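Long-range contacts in NYN domain-containing protein (Vibrio parahaemolyticus, PDB 2QIP), which is of unknown function but is probably a nuclease acting on RNA, with a PIN-like NYN domain: residues K135-G140 / A153-A158; E10-L15 / R111-S116; D120-V125 / S146-D151. One frame throughout, in Å; residues are numbered along the deposited sequence.

Contact 1 (K135-G140 / A153-A158)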
ATOM      1  N   LYS A 135      18.911   1.042   4.913  1.00 11.75           N
ATOM      2  CA  LYS A 135      18.603   0.032   5.929  1.00 12.13           C
ATOM      3  C   LYS A 135      17.164   0.176   6.372  1.00 11.68           C
ATOM      4  O   LYS A 135      16.600   1.286   6.333  1.00 11.27           O
ATOM      5  CB  LYS A 135      19.505   0.204   7.156  1.00 13.00           C
ATOM      6  CG  LYS A 135      20.993   0.077   6.862  1.00 17.00           C
ATOM      7  CD  LYS A 135      21.402  -1.348   6.654  1.00 20.89           C
ATOM      8  CE  LYS A 135      22.922  -1.452   6.457  1.00 23.45           C
ATOM      9  NZ  LYS A 135      23.293  -2.861   6.181  1.00 28.21           N
ATOM     10  N   VAL A 136      16.580  -0.934   6.806  1.00 11.31           N
ATOM     11  CA  VAL A 136      15.245  -0.922   7.375  1.00 12.08           C
ATOM     12  C   VAL A 136      15.251  -1.688   8.683  1.00 11.79           C
ATOM     13  O   VAL A 136      15.701  -2.863   8.737  1.00 11.59           O
ATOM     14  CB  VAL A 136      14.197  -1.522   6.402  1.00 12.74           C
ATOM     15  CG1 VAL A 136      12.790  -1.420   7.002  1.00 14.23           C
ATOM     16  CG2 VAL A 136      14.260  -0.788   5.033  1.00 14.05           C
ATOM     17  N   THR A 137      14.780  -1.018   9.735  1.00 10.78           N
ATOM     18  CA  THR A 137      14.493  -1.692  11.011  1.00 11.10           C
ATOM     19  C   THR A 137      12.983  -1.795  11.172  1.00 11.03           C
ATOM     20  O   THR A 137      12.270  -0.815  10.934  1.00 12.18           O
ATOM     21  CB  THR A 137      15.055  -0.899  12.208  1.00 11.56           C
ATOM     22  OG1 THR A 137      16.480  -0.808  12.093  1.00 12.91           O
ATOM     23  CG2 THR A 137      14.662  -1.528  13.564  1.00 12.96           C
ATOM     24  N   VAL A 138      12.510  -2.971  11.587  1.00 10.70           N
ATOM     25  CA  VAL A 138      11.108  -3.192  11.921  1.00 11.25           C
ATOM     26  C   VAL A 138      10.985  -3.376  13.415  1.00 10.73           C
ATOM     27  O   VAL A 138      11.766  -4.136  13.993  1.00 11.02           O
ATOM     28  CB  VAL A 138      10.542  -4.426  11.175  1.00 11.43           C
ATOM     29  CG1 VAL A 138       9.163  -4.836  11.720  1.00 12.85           C
ATOM     30  CG2 VAL A 138      10.462  -4.141   9.669  1.00 11.45           C
ATOM     31  N   TYR A 139      10.029  -2.665  14.022  1.00 11.04           N
ATOM     32  CA  TYR A 139       9.607  -2.938  15.400  1.00 10.75           C
ATOM     33  C   TYR A 139       8.238  -3.589  15.300  1.00 11.39           C
ATOM     34  O   TYR A 139       7.346  -3.038  14.635  1.00 12.58           O
ATOM     35  CB  TYR A 139       9.452  -1.643  16.208  1.00 11.66           C
ATOM     36  CG  TYR A 139      10.733  -1.017  16.692  1.00 11.25           C
ATOM     37  CD1 TYR A 139      11.007  -0.926  18.068  1.00 14.24           C
ATOM     38  CD2 TYR A 139      11.659  -0.467  15.795  1.00 12.29           C
ATOM     39  CE1 TYR A 139      12.164  -0.322  18.539  1.00 13.68           C
ATOM     40  CE2 TYR A 139      12.820   0.125  16.257  1.00 12.07           C
ATOM     41  CZ  TYR A 139      13.081   0.185  17.632  1.00 12.92           C
ATOM     42  OH  TYR A 139      14.243   0.774  18.083  1.00 14.35           O
ATOM     43  N   GLY A 140       8.067  -4.732  15.966  1.00 11.91           N
ATOM     44  CA  GLY A 140       6.788  -5.430  15.921  1.00 13.07           C
ATOM     45  C   GLY A 140       6.622  -6.337  17.121  1.00 13.34           C
ATOM     46  O   GLY A 140       7.612  -6.757  17.713  1.00 13.66           O
ATOM     47  N   ALA A 153      13.734  -7.403   6.916  1.00 13.87           N
ATOM     48  CA  ALA A 153      14.325  -6.246   7.576  1.00 13.23           C
ATOM     49  C   ALA A 153      15.811  -6.454   7.817  1.00 13.28           C
ATOM     50  O   ALA A 153      16.259  -7.588   8.039  1.00 14.14           O
ATOM     51  CB  ALA A 153      13.623  -6.017   8.917  1.00 13.53           C
ATOM     52  N   ASP A 154      16.579  -5.371   7.778  1.00 12.57           N
ATOM     53  CA  ASP A 154      17.962  -5.439   8.211  1.00 13.33           C
ATOM     54  C   ASP A 154      18.100  -5.747   9.698  1.00 13.51           C
ATOM     55  O   ASP A 154      19.010  -6.469  10.098  1.00 15.00           O
ATOM     56  CB  ASP A 154      18.703  -4.166   7.816  1.00 13.07           C
ATOM     57  CG  ASP A 154      18.725  -3.993   6.322  1.00 14.56           C
ATOM     58  OD1 ASP A 154      19.518  -4.697   5.657  1.00 17.81           O
ATOM     59  OD2 ASP A 154      17.910  -3.214   5.808  1.00 14.12           O
ATOM     60  N   ASN A 155      17.209  -5.183  10.509  1.00 13.20           N
ATOM     61  CA  ASN A 155      17.182  -5.416  11.954  1.00 13.51           C
ATOM     62  C   ASN A 155      15.743  -5.489  12.375  1.00 12.44           C
ATOM     63  O   ASN A 155      14.890  -4.802  11.820  1.00 12.39           O
ATOM     64  CB  ASN A 155      17.858  -4.246  12.692  1.00 15.13           C
ATOM     65  CG  ASN A 155      19.342  -4.148  12.387  1.00 18.84           C
ATOM     66  OD1 ASN A 155      20.191  -4.685  13.141  1.00 23.32           O
ATOM     67  ND2 ASN A 155      19.679  -3.486  11.281  1.00 18.08           N
ATOM     68  N   PHE A 156      15.487  -6.307  13.389  1.00 12.86           N
ATOM     69  CA  PHE A 156      14.163  -6.434  13.972  1.00 12.56           C
ATOM     70  C   PHE A 156      14.267  -6.191  15.472  1.00 12.96           C
ATOM     71  O   PHE A 156      15.150  -6.751  16.135  1.00 14.47           O
ATOM     72  CB  PHE A 156      13.554  -7.819  13.716  1.00 12.77           C
ATOM     73  CG  PHE A 156      12.247  -8.049  14.450  1.00 13.62           C
ATOM     74  CD1 PHE A 156      11.097  -7.362  14.075  1.00 13.89           C
ATOM     75  CD2 PHE A 156      12.173  -8.933  15.529  1.00 13.80           C
ATOM     76  CE1 PHE A 156       9.901  -7.549  14.752  1.00 15.41           C
ATOM     77  CE2 PHE A 156      10.956  -9.113  16.227  1.00 15.60           C
ATOM     78  CZ  PHE A 156       9.826  -8.434  15.821  1.00 15.29           C
ATOM     79  N   VAL A 157      13.382  -5.354  16.001  1.00 12.57           N
ATOM     80  CA  VAL A 157      13.352  -5.100  17.437  1.00 12.87           C
ATOM     81  C   VAL A 157      11.969  -5.483  17.961  1.00 12.65           C
ATOM     82  O   VAL A 157      10.937  -5.014  17.443  1.00 12.89           O
ATOM     83  CB  VAL A 157      13.641  -3.621  17.770  1.00 13.72           C
ATOM     84  CG1 VAL A 157      13.539  -3.388  19.301  1.00 13.77           C
ATOM     85  CG2 VAL A 157      15.018  -3.184  17.237  1.00 14.06           C
ATOM     86  N   ALA A 158      11.948  -6.337  18.982  1.00 13.54           N
ATOM     87  CA  ALA A 158      10.679  -6.789  19.543  1.00 14.26           C
ATOM     88  C   ALA A 158       9.938  -5.696  20.284  1.00 14.99           C
ATOM     89  O   ALA A 158      10.529  -5.006  21.103  1.00 15.65           O
ATOM     90  CB  ALA A 158      10.938  -7.912  20.504  1.00 15.33           C
TER
HETATM   91  O   HOH W   1      21.864  -5.333   6.841  1.00 36.26           O
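Val157 lies over one face of the Tyr139 ring, its CB 3.7 Å from the ring centroid and 12° off the normal, a CH-pi contact in the tightly packed half of this strand pair. The two side chains run alongside each other and point the same way: Val157 CG1 reaches Tyr139 CE1 at 3.4 Å, while CG2 leans toward CZ and also meets the methyl of Thr137. The Tyr139 ring in addition makes an edge-to-face contact with Phe38. On the other face of the sheet, Val138 CG1 sits at the edge of the Phe156 ring, in its plane, 4.0 Å from CD1, and Val138 CG2 meets Ala153 CB. With CG turned anti to the backbone N (chi1 173°), Phe156 carries its ring along the backbone of Val138 and Gly140, and CZ comes within 3.4 Å of Gly140 O. Strands 135-140 and 155-158 are parallel, the two strands of a beta-alpha-beta unit whose helix is 147-152, and 155-158 forms one edge of the sheet within this chain. Their backbones are joined by alternating bonds such as Val157 N to Val138 O (2.9 Å). Toward the start of both segments the packing gives way to polar contacts. Asp154 OD2 takes the N-H of Val136 at 2.8 Å, on its anti side, and accepts a second bond from Gln129. Its other oxygen, OD1, stays 4.2 Å from NZ of the exposed Lys135, too far for a salt bridge, and a water accepting from NZ and donating to OD1 links the two.

Contact 2 (E10-L15 / R111-S116); sequences EKIAIL and RVILVS
Segment 10-15 of strand 10-17 and strand 111-115 run parallel, their axes 4.7 Å apart at closest and inclined by 22°, and backbone bonds alternate between them from Arg111 N with Lys11 O to Val115 N with Leu15 O. The bond in the middle, Ile113 N to Ala13 O, is 2.7 Å long and almost straight. Where the pair begins, Glu10 and Arg111 form a salt bridge through one hydrogen bond, Arg111 NE to Glu10 OE2 at 2.8 Å. The oxygen lies at the guanidinium edge, close to its plane, and is approached on its syn side, though from a direction tilted out of the carboxylate plane; the two flat groups are turned 69° from each other, and a single N-H, that of NE, makes the bond. The arginine chain bends at chi3 (-65°), which brings NE round to the carboxylate. Water 2 accepts from Arg111 NH2 and gives a weak bond to the same OE2. Both ions have further partners, Lys46 for Glu10 OE1 and Thr137 OG1 for Arg111 NH1, so that a chain of polar groups, from Lys46 through Glu10 and Arg111 to Thr137, spans four neighbouring strands. Beyond this polar end the side chains are aliphatic. On the face shared with Arg111, the CD1 methyls of Ile12 and Ile113 meet at 3.9 Å; on the other, Leu15 CD1 lies 3.8 Å from Val112 CG1, and helix 95-105 covers Ala13, Leu15 and Leu114. Such a central strand pair, apolar beyond its first residues and formed by segments distant in sequence, belongs to the parallel, helix-flanked sheet of the PIN-like alpha/beta fold.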
ATOM      1  N   GLU A  10      23.567   8.938  12.002  1.00 18.47           N
ATOM      2  CA  GLU A  10      22.681   8.187  11.102  1.00 15.79           C
ATOM      3  C   GLU A  10      21.362   8.942  10.970  1.00 14.66           C
ATOM      4  O   GLU A  10      20.740   9.305  11.973  1.00 14.50           O
ATOM      5  CB  GLU A  10      22.416   6.774  11.632  1.00 14.94           C
ATOM      6  CG  GLU A  10      21.651   5.909  10.643  1.00 15.01           C
ATOM      7  CD  GLU A  10      21.244   4.544  11.187  1.00 16.01           C
ATOM      8  OE1 GLU A  10      20.893   4.446  12.372  1.00 20.23           O
ATOM      9  OE2 GLU A  10      21.260   3.561  10.412  1.00 18.14           O
ATOM     10  N   LYS A  11      20.945   9.181   9.730  1.00 13.18           N
ATOM     11  CA  LYS A  11      19.674   9.849   9.460  1.00 12.91           C
ATOM     12  C   LYS A  11      18.567   8.800   9.418  1.00 12.01           C
ATOM     13  O   LYS A  11      18.697   7.795   8.718  1.00 11.63           O
ATOM     14  CB  LYS A  11      19.746  10.565   8.108  1.00 13.76           C
ATOM     15  CG  LYS A  11      20.529  11.890   8.153  1.00 14.49           C
ATOM     16  CD  LYS A  11      20.611  12.522   6.742  1.00 17.31           C
ATOM     17  CE  LYS A  11      21.210  13.915   6.814  1.00 23.63           C
ATOM     18  NZ  LYS A  11      21.312  14.552   5.462  1.00 28.16           N
ATOM     19  N   ILE A  12      17.476   9.037  10.146  1.00 11.65           N
ATOM     20  CA  ILE A  12      16.376   8.083  10.207  1.00 11.85           C
ATOM     21  C   ILE A  12      15.038   8.728   9.866  1.00 10.80           C
ATOM     22  O   ILE A  12      14.819   9.929  10.069  1.00 11.55           O
ATOM     23  CB  ILE A  12      16.269   7.385  11.584  1.00 12.19           C
ATOM     24  CG1 ILE A  12      15.867   8.366  12.692  1.00 12.13           C
ATOM     25  CG2 ILE A  12      17.576   6.657  11.896  1.00 12.00           C
ATOM     26  CD1 ILE A  12      15.597   7.688  14.041  1.00 11.82           C
ATOM     27  N   ALA A  13      14.153   7.896   9.322  1.00 10.42           N
ATOM     28  CA  ALA A  13      12.732   8.232   9.210  1.00 10.78           C
ATOM     29  C   ALA A  13      11.970   7.198   9.999  1.00 10.91           C
ATOM     30  O   ALA A  13      12.270   6.014   9.878  1.00 12.54           O
ATOM     31  CB  ALA A  13      12.283   8.176   7.767  1.00 11.77           C
ATOM     32  N   ILE A  14      10.971   7.642  10.760  1.00 10.79           N
ATOM     33  CA  ILE A  14      10.146   6.710  11.530  1.00 10.37           C
ATOM     34  C   ILE A  14       8.726   6.769  10.971  1.00 10.78           C
ATOM     35  O   ILE A  14       8.204   7.861  10.745  1.00 11.21           O
ATOM     36  CB  ILE A  14      10.126   7.081  13.034  1.00 10.69           C
ATOM     37  CG1 ILE A  14      11.537   7.070  13.630  1.00 12.36           C
ATOM     38  CG2 ILE A  14       9.207   6.100  13.795  1.00 12.91           C
ATOM     39  CD1 ILE A  14      11.624   7.678  15.007  1.00 13.99           C
ATOM     40  N   LEU A  15       8.125   5.596  10.752  1.00  9.93           N
ATOM     41  CA  LEU A  15       6.714   5.499  10.350  1.00 10.29           C
ATOM     42  C   LEU A  15       6.047   4.505  11.287  1.00 10.39           C
ATOM     43  O   LEU A  15       6.456   3.337  11.338  1.00 11.13           O
ATOM     44  CB  LEU A  15       6.555   5.010   8.912  1.00 10.75           C
ATOM     45  CG  LEU A  15       7.067   5.955   7.813  1.00 10.54           C
ATOM     46  CD1 LEU A  15       8.564   5.738   7.522  1.00 11.84           C
ATOM     47  CD2 LEU A  15       6.232   5.750   6.553  1.00 11.49           C
ATOM     48  N   ARG A 111      18.276   5.113   7.153  1.00 10.55           N
ATOM     49  CA  ARG A 111      17.518   3.989   7.681  1.00 11.18           C
ATOM     50  C   ARG A 111      16.069   4.418   7.870  1.00 10.36           C
ATOM     51  O   ARG A 111      15.787   5.518   8.371  1.00 10.66           O
ATOM     52  CB  ARG A 111      18.103   3.567   9.037  1.00 11.47           C
ATOM     53  CG  ARG A 111      17.383   2.362   9.676  1.00 13.45           C
ATOM     54  CD  ARG A 111      17.959   2.020  11.020  1.00 15.21           C
ATOM     55  NE  ARG A 111      19.339   1.578  10.878  1.00 15.82           N
ATOM     56  CZ  ARG A 111      19.738   0.315  10.694  1.00 15.15           C
ATOM     57  NH1 ARG A 111      18.870  -0.695  10.646  1.00 14.41           N
ATOM     58  NH2 ARG A 111      21.048   0.062  10.544  1.00 18.62           N
ATOM     59  N   VAL A 112      15.169   3.547   7.417  1.00 10.61           N
ATOM     60  CA  VAL A 112      13.726   3.695   7.663  1.00 10.20           C
ATOM     61  C   VAL A 112      13.374   2.772   8.825  1.00 10.81           C
ATOM     62  O   VAL A 112      13.723   1.565   8.806  1.00 10.98           O
ATOM     63  CB  VAL A 112      12.902   3.317   6.397  1.00 10.92           C
ATOM     64  CG1 VAL A 112      11.397   3.354   6.696  1.00 12.62           C
ATOM     65  CG2 VAL A 112      13.246   4.248   5.235  1.00 11.65           C
ATOM     66  N   ILE A 113      12.690   3.331   9.829  1.00 10.58           N
ATOM     67  CA  ILE A 113      12.201   2.524  10.950  1.00 11.67           C
ATOM     68  C   ILE A 113      10.687   2.401  10.824  1.00 10.97           C
ATOM     69  O   ILE A 113       9.979   3.407  10.877  1.00 11.21           O
ATOM     70  CB  ILE A 113      12.597   3.145  12.298  1.00 11.74           C
ATOM     71  CG1 ILE A 113      14.135   3.291  12.398  1.00 12.96           C
ATOM     72  CG2 ILE A 113      12.004   2.342  13.462  1.00 12.86           C
ATOM     73  CD1 ILE A 113      14.624   3.969  13.672  1.00 14.99           C
ATOM     74  N   LEU A 114      10.220   1.174  10.591  1.00 11.22           N
ATOM     75  CA  LEU A 114       8.801   0.873  10.388  1.00 10.57           C
ATOM     76  C   LEU A 114       8.288   0.158  11.620  1.00 11.15           C
ATOM     77  O   LEU A 114       8.826  -0.879  11.997  1.00 11.81           O
ATOM     78  CB  LEU A 114       8.618  -0.025   9.160  1.00 11.66           C
ATOM     79  CG  LEU A 114       7.199  -0.508   8.891  1.00 13.35           C
ATOM     80  CD1 LEU A 114       6.237   0.629   8.573  1.00 15.23           C
ATOM     81  CD2 LEU A 114       7.258  -1.523   7.751  1.00 15.55           C
ATOM     82  N   VAL A 115       7.282   0.749  12.263  1.00 11.08           N
ATOM     83  CA  VAL A 115       6.701   0.148  13.462  1.00 11.43           C
ATOM     84  C   VAL A 115       5.368  -0.469  13.050  1.00 11.98           C
ATOM     85  O   VAL A 115       4.346   0.212  12.971  1.00 11.70           O
ATOM     86  CB  VAL A 115       6.541   1.189  14.601  1.00 11.79           C
ATOM     87  CG1 VAL A 115       6.135   0.500  15.898  1.00 13.19           C
ATOM     88  CG2 VAL A 115       7.856   1.917  14.831  1.00 13.12           C
ATOM     89  N   SER A 116       5.431  -1.754  12.714  1.00 11.92           N
ATOM     90  CA  SER A 116       4.272  -2.523  12.275  1.00 13.35           C
ATOM     91  C   SER A 116       4.692  -3.970  12.194  1.00 13.87           C
ATOM     92  O   SER A 116       5.850  -4.255  11.838  1.00 14.82           O
ATOM     93  CB  SER A 116       3.818  -2.092  10.876  1.00 13.43           C
ATOM     94  OG  SER A 116       2.677  -2.846  10.467  1.00 14.87           O
TER
HETATM   95  O   HOH W   2      23.130   1.870  12.172  1.00 36.91           O

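Contact 3 (D120-V125 / S146-D151); sequences DFSLLV and SQTLID
Leu149 reaches across to helix 122-132 with its CD1 methyl, which meets CG2 of Val125 at 3.8 Å, the two side chains set at about a right angle. Its CG stands anti to the backbone N (chi1 -180°), and this extends the branch toward the other segment, where CD1 also lies 3.8 Å from the backbone N of Ser122 and 4.2 Å from CB of Phe121. Phe121 itself turns its ring away, toward helix 95-105. Beside this apolar contact, OG of Ser122 lies against the first turn of helix 147-152. It rests 3.6 Å from both Thr148 CG2 and Leu149 CB, close against the backbone between them. Although Leu149 N is only 3.2 Å away, the angle is too poor for a hydrogen bond; Ser122 OG bonds instead to Gly119 O. Ser146 OG, at the N-cap, accepts weak bonds from the N-H groups of Thr148 and Leu149. That oxygen also bonds to Gln84 O of the second subunit, and Thr148 OG1 bonds to the backbone N of the same Gln84, so this helix start belongs to the dimer interface. The chemistry thus divides the roles: between the segments there is only van der Waals packing, small and buried, while the polar groups of the helix start find their partners in the weak cap of Ser146 and in the second subunit.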
ATOM      1  N   ASP A 120       2.499  -7.580   4.897  1.00 12.38           N
ATOM      2  CA  ASP A 120       2.405  -6.985   3.562  1.00 12.96           C
ATOM      3  C   ASP A 120       3.481  -5.923   3.340  1.00 11.70           C
ATOM      4  O   ASP A 120       3.836  -5.615   2.204  1.00 13.51           O
ATOM      5  CB  ASP A 120       1.019  -6.427   3.274  1.00 13.90           C
ATOM      6  CG  ASP A 120       0.051  -7.502   2.819  1.00 17.05           C
ATOM      7  OD1 ASP A 120       0.531  -8.499   2.242  1.00 20.62           O
ATOM      8  OD2 ASP A 120      -1.172  -7.352   3.048  1.00 19.49           O
ATOM      9  N   PHE A 121       4.000  -5.371   4.429  1.00 11.26           N
ATOM     10  CA  PHE A 121       5.078  -4.382   4.283  1.00 10.16           C
ATOM     11  C   PHE A 121       6.415  -5.012   3.847  1.00 10.87           C
ATOM     12  O   PHE A 121       7.373  -4.285   3.525  1.00 10.93           O
ATOM     13  CB  PHE A 121       5.251  -3.546   5.542  1.00 10.93           C
ATOM     14  CG  PHE A 121       4.144  -2.557   5.781  1.00 10.78           C
ATOM     15  CD1 PHE A 121       3.797  -1.629   4.807  1.00 11.89           C
ATOM     16  CD2 PHE A 121       3.459  -2.539   6.991  1.00 11.34           C
ATOM     17  CE1 PHE A 121       2.752  -0.696   5.045  1.00 11.21           C
ATOM     18  CE2 PHE A 121       2.450  -1.619   7.223  1.00 11.46           C
ATOM     19  CZ  PHE A 121       2.079  -0.693   6.262  1.00 12.58           C
ATOM     20  N   SER A 122       6.481  -6.350   3.791  1.00 10.55           N
ATOM     21  CA  SER A 122       7.700  -6.995   3.291  1.00 10.83           C
ATOM     22  C   SER A 122       8.066  -6.470   1.908  1.00 11.26           C
ATOM     23  O   SER A 122       9.257  -6.283   1.614  1.00 11.79           O
ATOM     24  CB  SER A 122       7.527  -8.516   3.214  1.00 12.21           C
ATOM     25  OG  SER A 122       7.243  -9.000   4.506  1.00 14.06           O
ATOM     26  N   LEU A 123       7.058  -6.251   1.055  1.00 10.81           N
ATOM     27  CA  LEU A 123       7.360  -5.767  -0.288  1.00 11.92           C
ATOM     28  C   LEU A 123       7.951  -4.364  -0.257  1.00 10.91           C
ATOM     29  O   LEU A 123       8.796  -4.003  -1.102  1.00 12.08           O
ATOM     30  CB  LEU A 123       6.137  -5.790  -1.198  1.00 12.19           C
ATOM     31  CG  LEU A 123       5.793  -7.148  -1.835  1.00 15.07           C
ATOM     32  CD1 LEU A 123       5.341  -8.168  -0.799  1.00 18.46           C
ATOM     33  CD2 LEU A 123       4.727  -6.973  -2.902  1.00 15.25           C
ATOM     34  N   LEU A 124       7.509  -3.577   0.716  1.00 10.08           N
ATOM     35  CA  LEU A 124       8.016  -2.211   0.878  1.00 10.62           C
ATOM     36  C   LEU A 124       9.458  -2.224   1.374  1.00 10.25           C
ATOM     37  O   LEU A 124      10.312  -1.482   0.857  1.00 10.53           O
ATOM     38  CB  LEU A 124       7.115  -1.430   1.838  1.00 10.63           C
ATOM     39  CG  LEU A 124       7.671  -0.103   2.370  1.00 10.19           C
ATOM     40  CD1 LEU A 124       7.925   0.911   1.242  1.00 11.11           C
ATOM     41  CD2 LEU A 124       6.716   0.441   3.442  1.00 11.77           C
ATOM     42  N   VAL A 125       9.745  -3.084   2.359  1.00 10.32           N
ATOM     43  CA  VAL A 125      11.110  -3.209   2.859  1.00 11.46           C
ATOM     44  C   VAL A 125      12.045  -3.596   1.704  1.00 11.97           C
ATOM     45  O   VAL A 125      13.101  -2.968   1.498  1.00 11.40           O
ATOM     46  CB  VAL A 125      11.160  -4.245   4.002  1.00 11.57           C
ATOM     47  CG1 VAL A 125      12.599  -4.607   4.356  1.00 11.10           C
ATOM     48  CG2 VAL A 125      10.356  -3.722   5.219  1.00 12.98           C
ATOM     49  N   SER A 146       4.769 -10.886  11.060  1.00 13.98           N
ATOM     50  CA  SER A 146       5.104 -11.817   9.994  1.00 13.77           C
ATOM     51  C   SER A 146       6.568 -12.188   9.994  1.00 13.75           C
ATOM     52  O   SER A 146       7.412 -11.289   9.995  1.00 13.48           O
ATOM     53  CB  SER A 146       4.799 -11.134   8.676  1.00 14.14           C
ATOM     54  OG  SER A 146       5.272 -11.897   7.593  1.00 16.27           O
ATOM     55  N   GLN A 147       6.886 -13.483   9.907  1.00 13.54           N
ATOM     56  CA  GLN A 147       8.287 -13.907   9.840  1.00 13.53           C
ATOM     57  C   GLN A 147       8.966 -13.394   8.563  1.00 13.30           C
ATOM     58  O   GLN A 147      10.179 -13.124   8.548  1.00 14.13           O
ATOM     59  CB  GLN A 147       8.449 -15.444   9.958  1.00 14.35           C
ATOM     60  CG  GLN A 147       9.890 -15.867  10.167  1.00 17.11           C
ATOM     61  CD  GLN A 147      10.479 -15.331  11.472  1.00 18.12           C
ATOM     62  OE1 GLN A 147       9.824 -15.360  12.519  1.00 20.64           O
ATOM     63  NE2 GLN A 147      11.711 -14.837  11.411  1.00 18.54           N
ATOM     64  N   THR A 148       8.179 -13.245   7.497  1.00 13.24           N
ATOM     65  CA  THR A 148       8.729 -12.757   6.231  1.00 13.00           C
ATOM     66  C   THR A 148       9.210 -11.323   6.398  1.00 13.07           C
ATOM     67  O   THR A 148      10.269 -10.967   5.898  1.00 13.54           O
ATOM     68  CB  THR A 148       7.654 -12.847   5.138  1.00 13.32           C
ATOM     69  OG1 THR A 148       7.173 -14.207   5.073  1.00 15.33           O
ATOM     70  CG2 THR A 148       8.171 -12.413   3.788  1.00 14.48           C
ATOM     71  N   LEU A 149       8.429 -10.514   7.116  1.00 12.88           N
ATOM     72  CA  LEU A 149       8.825  -9.135   7.391  1.00 12.98           C
ATOM     73  C   LEU A 149      10.077  -9.073   8.266  1.00 13.47           C
ATOM     74  O   LEU A 149      11.000  -8.299   7.979  1.00 13.53           O
ATOM     75  CB  LEU A 149       7.666  -8.388   8.068  1.00 12.81           C
ATOM     76  CG  LEU A 149       7.896  -6.911   8.426  1.00 12.65           C
ATOM     77  CD1 LEU A 149       8.161  -6.111   7.181  1.00 12.93           C
ATOM     78  CD2 LEU A 149       6.694  -6.331   9.151  1.00 13.10           C
ATOM     79  N   ILE A 150      10.129  -9.911   9.306  1.00 13.69           N
ATOM     80  CA  ILE A 150      11.307  -9.973  10.186  1.00 14.60           C
ATOM     81  C   ILE A 150      12.552 -10.329   9.378  1.00 14.35           C
ATOM     82  O   ILE A 150      13.596  -9.691   9.521  1.00 15.01           O
ATOM     83  CB  ILE A 150      11.083 -11.006  11.331  1.00 14.23           C
ATOM     84  CG1 ILE A 150      10.002 -10.494  12.292  1.00 14.59           C
ATOM     85  CG2 ILE A 150      12.386 -11.268  12.102  1.00 14.93           C
ATOM     86  CD1 ILE A 150       9.551 -11.520  13.317  1.00 16.20           C
ATOM     87  N   ASP A 151      12.424 -11.304   8.480  1.00 14.45           N
ATOM     88  CA  ASP A 151      13.578 -11.779   7.711  1.00 15.69           C
ATOM     89  C   ASP A 151      14.010 -10.775   6.641  1.00 15.41           C
ATOM     90  O   ASP A 151      15.186 -10.707   6.298  1.00 16.42           O
ATOM     91  CB  ASP A 151      13.235 -13.120   7.061  1.00 16.87           C
ATOM     92  CG  ASP A 151      13.136 -14.260   8.088  1.00 19.67           C
ATOM     93  OD1 ASP A 151      13.549 -14.071   9.254  1.00 20.91           O
ATOM     94  OD2 ASP A 151      12.639 -15.337   7.725  1.00 24.31           O
TER

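In the fold
Contacts 1 and 2 belong to one parallel sheet, their centres about 9 Å apart, because strand 111-115 lies next to strand 135-140. They are joined by Thr137 OG1 and Arg111 NH1 at 2.8 Å and by Thr137 O and Leu114 N at 2.9 Å. Contact 3 packs two helices against this sheet, its centre about 10 Å from that of contact 1 and 14 Å from that of contact 2. Val125 CG2 touches Val136 CG1 at 3.8 Å, and Leu149 CD2 approaches both Val138 CG1 (3.9 Å) and Ser116 O (3.5 Å), so one leucine adjoins the other two contacts. Contacts 1 and 3 interleave along the chain, strand 135-140 following helix 122-132 and preceding helix 147-152.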